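Local coordinates for protein streptokinase domain B (Streptococcus dysgalactiae subsp. equisimilis, PDB 1QQR) that forms one module of streptokinase, a non-proteolytic plasminogen activator of streptococci, and probably contributes to plasminogen activation in fibrinolysis, at residues A[31-36]-A[50-55]; A[23-28]-A[62-67]; A[75-80]-A[96-101]. All blocks are in the same frame, centred on the assembly; numbering follows the deposited sequence.

Interaction 1. Residues A[31-36]-A[50-55]. Unlike the reference sequence in segment 31-36: Leu31 (reference Asp).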
loop_
_atom_site.group_PDB
_atom_site.type_symbol
_atom_site.label_atom_id
_atom_site.label_comp_id
_atom_site.label_asym_id
_atom_site.label_seq_id
_atom_site.Cartn_x
_atom_site.Cartn_y
_atom_site.Cartn_z
ATOM N N LEU A 31 -5.050 1.280 9.446
ATOM C CA LEU A 31 -3.733 1.710 9.853
ATOM C C LEU A 31 -2.846 1.804 8.606
ATOM O O LEU A 31 -3.113 1.174 7.578
ATOM C CB LEU A 31 -3.127 0.673 10.808
ATOM C CG LEU A 31 -2.602 1.124 12.180
ATOM C CD1 LEU A 31 -1.929 -0.059 12.882
ATOM C CD2 LEU A 31 -1.665 2.281 12.018
ATOM N N THR A 32 -1.798 2.607 8.695
ATOM C CA THR A 32 -0.862 2.722 7.602
ATOM C C THR A 32 0.488 2.676 8.273
ATOM O O THR A 32 0.619 2.965 9.455
ATOM C CB THR A 32 -0.990 4.044 6.847
ATOM O OG1 THR A 32 -0.605 5.115 7.710
ATOM C CG2 THR A 32 -2.425 4.254 6.371
ATOM N N LYS A 33 1.488 2.281 7.520
ATOM C CA LYS A 33 2.837 2.203 8.024
ATOM C C LYS A 33 3.675 2.980 7.011
ATOM O O LYS A 33 3.455 2.865 5.800
ATOM C CB LYS A 33 3.255 0.744 8.058
ATOM C CG LYS A 33 4.728 0.503 8.244
ATOM C CD LYS A 33 5.032 -0.979 8.115
ATOM C CE LYS A 33 6.511 -1.256 8.271
ATOM N NZ LYS A 33 6.740 -2.725 8.174
ATOM N N LEU A 34 4.595 3.811 7.488
ATOM C CA LEU A 34 5.441 4.538 6.551
ATOM C C LEU A 34 6.484 3.542 6.115
ATOM O O LEU A 34 7.164 2.941 6.936
ATOM C CB LEU A 34 6.152 5.738 7.188
ATOM C CG LEU A 34 7.048 6.362 6.099
ATOM C CD1 LEU A 34 6.367 7.584 5.515
ATOM C CD2 LEU A 34 8.411 6.713 6.651
ATOM N N LEU A 35 6.587 3.341 4.816
ATOM C CA LEU A 35 7.575 2.426 4.294
ATOM C C LEU A 35 8.896 3.174 4.247
ATOM O O LEU A 35 9.887 2.757 4.828
ATOM C CB LEU A 35 7.180 2.017 2.891
ATOM C CG LEU A 35 6.916 0.543 2.677
ATOM C CD1 LEU A 35 6.077 -0.003 3.841
ATOM C CD2 LEU A 35 6.242 0.371 1.318
ATOM N N LYS A 36 8.892 4.292 3.534
ATOM C CA LYS A 36 10.080 5.113 3.393
ATOM C C LYS A 36 9.788 6.417 2.655
ATOM O O LYS A 36 8.711 6.610 2.088
ATOM C CB LYS A 36 11.167 4.324 2.654
ATOM C CG LYS A 36 10.698 3.625 1.387
ATOM C CD LYS A 36 11.741 2.589 0.912
ATOM C CE LYS A 36 11.204 1.687 -0.224
ATOM N NZ LYS A 36 12.203 0.706 -0.790
ATOM N N LEU A 50 5.628 -7.578 -1.184
ATOM C CA LEU A 50 5.299 -8.900 -0.646
ATOM C C LEU A 50 6.058 -9.117 0.655
ATOM O O LEU A 50 5.485 -9.601 1.633
ATOM C CB LEU A 50 5.678 -10.027 -1.614
ATOM C CG LEU A 50 5.529 -11.438 -1.002
ATOM C CD1 LEU A 50 4.063 -11.833 -0.889
ATOM C CD2 LEU A 50 6.225 -12.428 -1.881
ATOM N N ALA A 51 7.336 -8.743 0.684
ATOM C CA ALA A 51 8.124 -8.953 1.889
ATOM C C ALA A 51 7.503 -8.161 3.025
ATOM O O ALA A 51 7.412 -8.646 4.157
ATOM C CB ALA A 51 9.598 -8.542 1.671
ATOM N N GLN A 52 7.074 -6.940 2.720
ATOM C CA GLN A 52 6.436 -6.091 3.717
ATOM C C GLN A 52 5.138 -6.723 4.225
ATOM O O GLN A 52 4.888 -6.790 5.424
ATOM C CB GLN A 52 6.104 -4.721 3.114
ATOM C CG GLN A 52 7.106 -3.645 3.410
ATOM C CD GLN A 52 7.394 -3.524 4.893
ATOM O OE1 GLN A 52 6.475 -3.425 5.732
ATOM N NE2 GLN A 52 8.675 -3.539 5.230
ATOM N N ALA A 53 4.300 -7.177 3.300
ATOM C CA ALA A 53 3.029 -7.755 3.697
ATOM C C ALA A 53 3.241 -9.040 4.526
ATOM O O ALA A 53 2.606 -9.231 5.559
ATOM C CB ALA A 53 2.171 -8.040 2.447
ATOM N N GLN A 54 4.148 -9.906 4.084
ATOM C CA GLN A 54 4.404 -11.149 4.795
ATOM C C GLN A 54 4.862 -10.829 6.214
ATOM O O GLN A 54 4.408 -11.450 7.167
ATOM C CB GLN A 54 5.460 -11.991 4.049
ATOM C CG GLN A 54 5.764 -13.393 4.647
ATOM C CD GLN A 54 4.506 -14.282 4.810
ATOM O OE1 GLN A 54 3.851 -14.650 3.825
ATOM N NE2 GLN A 54 4.174 -14.625 6.063
ATOM N N SER A 55 5.728 -9.836 6.379
ATOM C CA SER A 55 6.189 -9.535 7.725
ATOM C C SER A 55 5.052 -8.968 8.578
ATOM O O SER A 55 4.925 -9.301 9.762
ATOM C CB SER A 55 7.411 -8.598 7.695
ATOM O OG SER A 55 7.068 -7.224 7.766
#
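Strand 33-38 and helix 46-60 meet through Lys33 and Leu35 on the strand and Gln52 on the helix, a joint between the sheet and the single helix that lies over it. The polar half is one hydrogen bond, from Lys33 NZ to Gln52 OE1 at 2.6 Å. The ammonium nitrogen lies in the carbonyl plane, and a C=O...N angle of 126° places it on a lone pair of OE1. Gln52 NE2 stays 3.6 Å from Lys33 NZ, so the amide offers its oxygen to the amine. Lys33 reaches this position with CG anti to its backbone N (chi1 166°) and an extended chain beyond; Lys33 CE follows, 3.3 Å from Gln52 OE1.

A mixed sheet with one helix across it is consistent with the beta-grasp fold of the staphylokinase/streptokinase family. Within that sheet, strand 33-38 runs antiparallel to strand 8-18, where Lys33 bonds through its backbone to Tyr12. Leu35 and Lys36 both face Val10 as a classic beta bulge, so the strand is irregular next to the apolar half of the contact.

In that half, Leu35 CD1 rests 3.8 Å from Gln52 CG and 3.9 Å from Gln52 CD. The two side chains run past each other in opposite senses, one methyl lying alongside the root of the amide. A bend at the second torsion of Gln52 (chi2 -52°) turns the amide beyond CG and brings OE1 to Lys33 NZ. The backbones remain well apart, the closest CA atoms, of Leu35 and Gln52, being separated by 8.6 Å. Around the pair, Lys33 also touches Ile56 and Leu35 touches Leu49, both on helix 46-60, and Leu35 lies against Tyr12 of strand 8-18.

Interaction 2. Residues A[23-28]-A[62-67]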
loop_
_atom_site.group_PDB
_atom_site.type_symbol
_atom_site.label_atom_id
_atom_site.label_comp_id
_atom_site.label_asym_id
_atom_site.label_seq_id
_atom_site.Cartn_x
_atom_site.Cartn_y
_atom_site.Cartn_z
ATOM N N ASP A 23 -12.406 -15.479 12.723
ATOM C CA ASP A 23 -12.761 -14.250 13.429
ATOM C C ASP A 23 -11.633 -13.248 13.620
ATOM O O ASP A 23 -11.837 -12.049 13.435
ATOM C CB ASP A 23 -13.362 -14.577 14.798
ATOM C CG ASP A 23 -14.710 -15.255 14.690
ATOM O OD1 ASP A 23 -15.544 -14.786 13.880
ATOM O OD2 ASP A 23 -14.938 -16.247 15.419
ATOM N N ASP A 24 -10.452 -13.730 13.998
ATOM C CA ASP A 24 -9.309 -12.846 14.223
ATOM C C ASP A 24 -9.198 -11.760 13.159
ATOM O O ASP A 24 -8.656 -10.679 13.417
ATOM C CB ASP A 24 -8.016 -13.659 14.281
ATOM C CG ASP A 24 -8.016 -14.669 15.415
ATOM O OD1 ASP A 24 -8.193 -14.248 16.584
ATOM O OD2 ASP A 24 -7.839 -15.878 15.136
ATOM N N PHE A 25 -9.710 -12.053 11.964
ATOM C CA PHE A 25 -9.684 -11.088 10.875
ATOM C C PHE A 25 -10.935 -10.213 10.941
ATOM O O PHE A 25 -11.875 -10.371 10.161
ATOM C CB PHE A 25 -9.579 -11.796 9.518
ATOM C CG PHE A 25 -8.239 -12.440 9.279
ATOM C CD1 PHE A 25 -7.961 -13.711 9.774
ATOM C CD2 PHE A 25 -7.232 -11.755 8.607
ATOM C CE1 PHE A 25 -6.702 -14.280 9.610
ATOM C CE2 PHE A 25 -5.971 -12.316 8.441
ATOM C CZ PHE A 25 -5.706 -13.579 8.941
ATOM N N ARG A 26 -10.928 -9.301 11.911
ATOM C CA ARG A 26 -12.013 -8.355 12.141
ATOM C C ARG A 26 -11.994 -7.275 11.050
ATOM O O ARG A 26 -11.033 -6.524 10.930
ATOM C CB ARG A 26 -11.823 -7.696 13.519
ATOM C CG ARG A 26 -12.823 -6.591 13.824
ATOM C CD ARG A 26 -12.452 -5.758 15.057
ATOM N NE ARG A 26 -13.477 -4.747 15.315
ATOM C CZ ARG A 26 -13.380 -3.778 16.219
ATOM N NH1 ARG A 26 -12.296 -3.667 16.972
ATOM N NH2 ARG A 26 -14.376 -2.915 16.371
ATOM N N PRO A 27 -13.063 -7.168 10.253
ATOM C CA PRO A 27 -13.023 -6.129 9.215
ATOM C C PRO A 27 -13.019 -4.709 9.810
ATOM O O PRO A 27 -13.503 -4.482 10.920
ATOM C CB PRO A 27 -14.270 -6.424 8.385
ATOM C CG PRO A 27 -15.232 -6.963 9.407
ATOM C CD PRO A 27 -14.371 -7.850 10.292
ATOM N N GLY A 28 -12.448 -3.755 9.083
ATOM C CA GLY A 28 -12.424 -2.406 9.594
ATOM C C GLY A 28 -11.045 -1.946 10.002
ATOM O O GLY A 28 -10.883 -0.792 10.426
ATOM N N PRO A 62 0.043 -14.762 13.210
ATOM C CA PRO A 62 0.986 -15.883 13.222
ATOM C C PRO A 62 0.234 -17.160 12.805
ATOM O O PRO A 62 -0.918 -17.379 13.193
ATOM C CB PRO A 62 1.470 -15.896 14.672
ATOM C CG PRO A 62 0.244 -15.457 15.422
ATOM C CD PRO A 62 -0.258 -14.304 14.582
ATOM N N GLY A 63 0.873 -17.984 11.990
ATOM C CA GLY A 63 0.207 -19.186 11.521
ATOM C C GLY A 63 -0.364 -19.060 10.111
ATOM O O GLY A 63 -0.712 -20.075 9.497
ATOM N N TYR A 64 -0.474 -17.833 9.595
ATOM C CA TYR A 64 -0.991 -17.622 8.244
ATOM C C TYR A 64 0.135 -17.239 7.307
ATOM O O TYR A 64 1.189 -16.803 7.751
ATOM C CB TYR A 64 -2.038 -16.507 8.219
ATOM C CG TYR A 64 -3.412 -16.909 8.697
ATOM C CD1 TYR A 64 -3.698 -17.028 10.054
ATOM C CD2 TYR A 64 -4.429 -17.180 7.787
ATOM C CE1 TYR A 64 -4.964 -17.406 10.492
ATOM C CE2 TYR A 64 -5.701 -17.565 8.215
ATOM C CZ TYR A 64 -5.961 -17.673 9.564
ATOM O OH TYR A 64 -7.222 -18.030 9.986
ATOM N N THR A 65 -0.092 -17.406 6.008
ATOM C CA THR A 65 0.894 -17.049 4.992
ATOM C C THR A 65 0.173 -16.438 3.800
ATOM O O THR A 65 -1.016 -16.671 3.613
ATOM C CB THR A 65 1.683 -18.278 4.475
ATOM O OG1 THR A 65 2.481 -17.890 3.337
ATOM C CG2 THR A 65 0.746 -19.375 4.038
ATOM N N ILE A 66 0.899 -15.653 3.005
ATOM C CA ILE A 66 0.343 -15.031 1.819
ATOM C C ILE A 66 0.032 -16.168 0.869
ATOM O O ILE A 66 0.845 -17.064 0.678
ATOM C CB ILE A 66 1.359 -14.141 1.066
ATOM C CG1 ILE A 66 1.837 -12.991 1.941
ATOM C CG2 ILE A 66 0.731 -13.631 -0.226
ATOM C CD1 ILE A 66 0.802 -11.996 2.252
ATOM N N TYR A 67 -1.144 -16.128 0.266
ATOM C CA TYR A 67 -1.510 -17.144 -0.686
ATOM C C TYR A 67 -1.351 -16.430 -2.007
ATOM O O TYR A 67 -0.581 -16.856 -2.851
ATOM C CB TYR A 67 -2.956 -17.629 -0.498
ATOM C CG TYR A 67 -3.311 -18.593 -1.597
ATOM C CD1 TYR A 67 -2.555 -19.750 -1.791
ATOM C CD2 TYR A 67 -4.291 -18.282 -2.534
ATOM C CE1 TYR A 67 -2.756 -20.563 -2.899
ATOM C CE2 TYR A 67 -4.499 -19.088 -3.651
ATOM C CZ TYR A 67 -3.724 -20.225 -3.831
ATOM O OH TYR A 67 -3.886 -21.007 -4.953
#
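Phe25 directs the edge of its ring at a face of Tyr64 in a T-shaped (edge-to-face) pair. The ring centroids of Phe25 and Tyr64 are 4.8 Å apart and their planes are inclined at 71°. The leading atom is Phe25 CE1, which stands 3.5 Å from Tyr64 CZ, displaced from the ring centre toward the hydroxyl-bearing rim; Tyr64 OH is 3.8 Å from that same Phe25 CE1. Phe25 CZ stands over the middle of the Tyr64 ring, its nearest atom being Tyr64 CD2 at 4.0 Å.

Phe25 sits at the centre of an inverse gamma turn in the loop between strands 8-18 and 33-38, closed by a weak bond from Arg26 N to Asp24 O. Its CG lies anti to the carbonyl carbon (chi1 -70°), which sends the ring across to strand 64-76. Phe16, Pro18 and Val126 pack against the Phe25 ring, and His61 stacks with it. The polar end of Tyr64 is held mainly by Asp22 OD2, hydrogen-bonded to Tyr64 OH, and weakly by Lys128 NZ. The pair across the contact is thus purely aromatic: C-H edge against pi face, probably governed by dispersion and a weak electrostatic preference, while the hydroxyl is engaged outside it.

Interaction 3. Residues A[75-80]-A[96-101]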
loop_
_atom_site.group_PDB
_atom_site.type_symbol
_atom_site.label_atom_id
_atom_site.label_comp_id
_atom_site.label_asym_id
_atom_site.label_seq_id
_atom_site.Cartn_x
_atom_site.Cartn_y
_atom_site.Cartn_z
ATOM N N THR A 75 -2.509 5.777 -4.201
ATOM C CA THR A 75 -3.276 7.017 -4.168
ATOM C C THR A 75 -2.184 8.047 -3.915
ATOM O O THR A 75 -1.384 7.892 -3.000
ATOM C CB THR A 75 -4.325 7.059 -2.988
ATOM O OG1 THR A 75 -5.217 5.938 -3.091
ATOM C CG2 THR A 75 -5.160 8.371 -3.030
ATOM N N HIS A 76 -2.145 9.095 -4.725
ATOM C CA HIS A 76 -1.114 10.129 -4.585
ATOM C C HIS A 76 -1.658 11.368 -3.948
ATOM O O HIS A 76 -2.503 12.028 -4.546
ATOM C CB HIS A 76 -0.589 10.506 -5.950
ATOM C CG HIS A 76 -0.316 9.328 -6.804
ATOM N ND1 HIS A 76 -1.169 8.942 -7.816
ATOM C CD2 HIS A 76 0.683 8.418 -6.774
ATOM C CE1 HIS A 76 -0.700 7.845 -8.376
ATOM N NE2 HIS A 76 0.419 7.503 -7.765
ATOM N N ASP A 77 -1.177 11.686 -2.751
ATOM C CA ASP A 77 -1.664 12.865 -2.047
ATOM C C ASP A 77 -3.193 12.826 -2.021
ATOM O O ASP A 77 -3.755 11.762 -1.792
ATOM C CB ASP A 77 -1.105 14.118 -2.740
ATOM C CG ASP A 77 0.386 14.184 -2.609
ATOM O OD1 ASP A 77 0.864 14.275 -1.451
ATOM O OD2 ASP A 77 1.090 14.102 -3.636
ATOM N N ASN A 78 -3.860 13.955 -2.248
ATOM C CA ASN A 78 -5.331 13.994 -2.243
ATOM C C ASN A 78 -5.875 13.981 -3.651
ATOM O O ASN A 78 -7.035 14.280 -3.887
ATOM C CB ASN A 78 -5.844 15.245 -1.526
ATOM C CG ASN A 78 -5.787 15.105 -0.024
ATOM O OD1 ASN A 78 -5.875 16.087 0.709
ATOM N ND2 ASN A 78 -5.649 13.877 0.444
ATOM N N ASP A 79 -5.004 13.650 -4.584
ATOM C CA ASP A 79 -5.354 13.584 -5.990
ATOM C C ASP A 79 -6.411 12.494 -6.222
ATOM O O ASP A 79 -6.379 11.410 -5.630
ATOM C CB ASP A 79 -4.065 13.320 -6.779
ATOM C CG ASP A 79 -4.257 13.375 -8.275
ATOM O OD1 ASP A 79 -5.391 13.625 -8.749
ATOM O OD2 ASP A 79 -3.248 13.158 -8.984
ATOM N N ILE A 80 -7.367 12.788 -7.085
ATOM C CA ILE A 80 -8.438 11.848 -7.384
ATOM C C ILE A 80 -8.055 10.661 -8.305
ATOM O O ILE A 80 -8.628 9.575 -8.185
ATOM C CB ILE A 80 -9.642 12.640 -7.959
ATOM C CG1 ILE A 80 -10.156 13.613 -6.879
ATOM C CG2 ILE A 80 -10.727 11.690 -8.432
ATOM C CD1 ILE A 80 -11.427 14.408 -7.247
ATOM N N LYS A 96 5.641 8.526 -8.935
ATOM C CA LYS A 96 5.073 9.487 -9.874
ATOM C C LYS A 96 5.493 10.947 -9.627
ATOM O O LYS A 96 5.553 11.406 -8.483
ATOM C CB LYS A 96 3.553 9.336 -9.803
ATOM C CG LYS A 96 2.728 10.144 -10.747
ATOM C CD LYS A 96 1.261 9.834 -10.462
ATOM C CE LYS A 96 0.295 10.733 -11.226
ATOM N NZ LYS A 96 -0.040 10.217 -12.598
ATOM N N ASN A 97 5.793 11.660 -10.713
ATOM C CA ASN A 97 6.201 13.068 -10.655
ATOM C C ASN A 97 5.002 13.904 -10.251
ATOM O O ASN A 97 3.865 13.619 -10.638
ATOM C CB ASN A 97 6.696 13.548 -12.027
ATOM C CG ASN A 97 7.580 14.781 -11.939
ATOM O OD1 ASN A 97 7.832 15.322 -10.856
ATOM N ND2 ASN A 97 8.067 15.227 -13.086
ATOM N N ARG A 98 5.247 14.942 -9.470
ATOM C CA ARG A 98 4.147 15.776 -9.040
ATOM C C ARG A 98 4.568 17.139 -8.529
ATOM O O ARG A 98 5.733 17.397 -8.177
ATOM C CB ARG A 98 3.337 15.063 -7.936
ATOM C CG ARG A 98 4.054 15.052 -6.576
ATOM C CD ARG A 98 3.533 13.960 -5.649
ATOM N NE ARG A 98 3.887 12.612 -6.103
ATOM C CZ ARG A 98 3.421 11.484 -5.561
ATOM N NH1 ARG A 98 2.564 11.530 -4.546
ATOM N NH2 ARG A 98 3.849 10.300 -6.002
ATOM N N GLU A 99 3.560 17.995 -8.465
ATOM C CA GLU A 99 3.676 19.353 -7.974
ATOM C C GLU A 99 3.878 19.248 -6.464
ATOM O O GLU A 99 3.276 18.395 -5.823
ATOM C CB GLU A 99 2.378 20.085 -8.293
ATOM C CG GLU A 99 2.547 21.560 -8.477
ATOM C CD GLU A 99 3.416 21.894 -9.662
ATOM O OE1 GLU A 99 3.018 21.559 -10.796
ATOM O OE2 GLU A 99 4.491 22.487 -9.450
ATOM N N GLN A 100 4.729 20.097 -5.900
ATOM C CA GLN A 100 5.005 20.085 -4.460
ATOM C C GLN A 100 3.744 20.460 -3.685
ATOM O O GLN A 100 3.101 21.455 -3.988
ATOM C CB GLN A 100 6.120 21.076 -4.129
ATOM C CG GLN A 100 6.301 21.351 -2.655
ATOM C CD GLN A 100 6.950 20.200 -1.925
ATOM O OE1 GLN A 100 7.976 19.683 -2.361
ATOM N NE2 GLN A 100 6.369 19.803 -0.796
ATOM N N ALA A 101 3.404 19.664 -2.677
ATOM C CA ALA A 101 2.206 19.915 -1.873
ATOM C C ALA A 101 2.322 21.116 -0.932
ATOM O O ALA A 101 3.406 21.412 -0.395
ATOM C CB ALA A 101 1.872 18.676 -1.038
#
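Two nitrogens of Arg98 close on the carbonyl oxygen of Lys96, NE at 3.1 Å and NH2 at 3.2 Å from Lys96 O. This side-on grip comes from one face of the carbonyl plane, and the oxygen lies almost in the guanidinium plane. A bend at the third torsion of Arg98 (chi3 69°) folds the chain back to its own segment while NH1 points across to Asp77. There Arg98 NH1 donates to Asp77 OD2 at 3.1 Å with a nearly straight N-H...O angle of 163°, as part of a salt bridge. The carboxylate stands almost perpendicular to the guanidinium. The edge of the arginine meets OD2 from above the carboxylate plane. Arg98 CD is also near, 3.2 Å from Asp77 OD2.

The His76 side chain packs against both Arg98 and Lys96. Its CB is 3.6 Å from Arg98 NH1, and its imidazole plane is set nearly at right angles to the guanidinium. Lys96 CD lies over a face of the same ring, 3.6 Å from the His76 ring centroid and 15° off the normal, a CH-pi contact made by the aliphatic part of the lysine.

A type II' beta turn from His76 to Asp79, in which Asp79 N bonds to His76 O at 3.0 Å, carries Asp77 just beyond the end of the strand. Second-shell bonds set both charged groups: Asp77 OD1 accepts from Thr117 N, and Arg98 NH2 forms another salt bridge with Asp118. Arg98 is therefore held between two acids and a carbonyl, which would probably stabilise its positive charge. The contact ties the end of strand 64-76 to the loop between strands 92-94 and 102-104; strand 111-128 supplies Thr117 and Asp118, and Tyr93 of strand 92-94 touches both His76 and Arg98.

Overall arrangement
Interaction 1 is a surface contact, its centre about 7 Å from the centre of the chain, whereas interactions 2 and 3 are partly buried yet farther out, on opposite sides of that centre with their centres about 31 Å apart. Both use strand 64-76, one near its start and the other at its end. Interactions 1 and 2 touch: Gln54 OE1 receives a probable hydrogen bond from Ile66 N at 3.2 Å, joining the helix to the strand that follows it. Chemistry changes with place: a lysine-amide bond beside a methyl contact between helix and sheet, an aromatic pair between a loop and a strand start, and a charged network where a turn meets a loop.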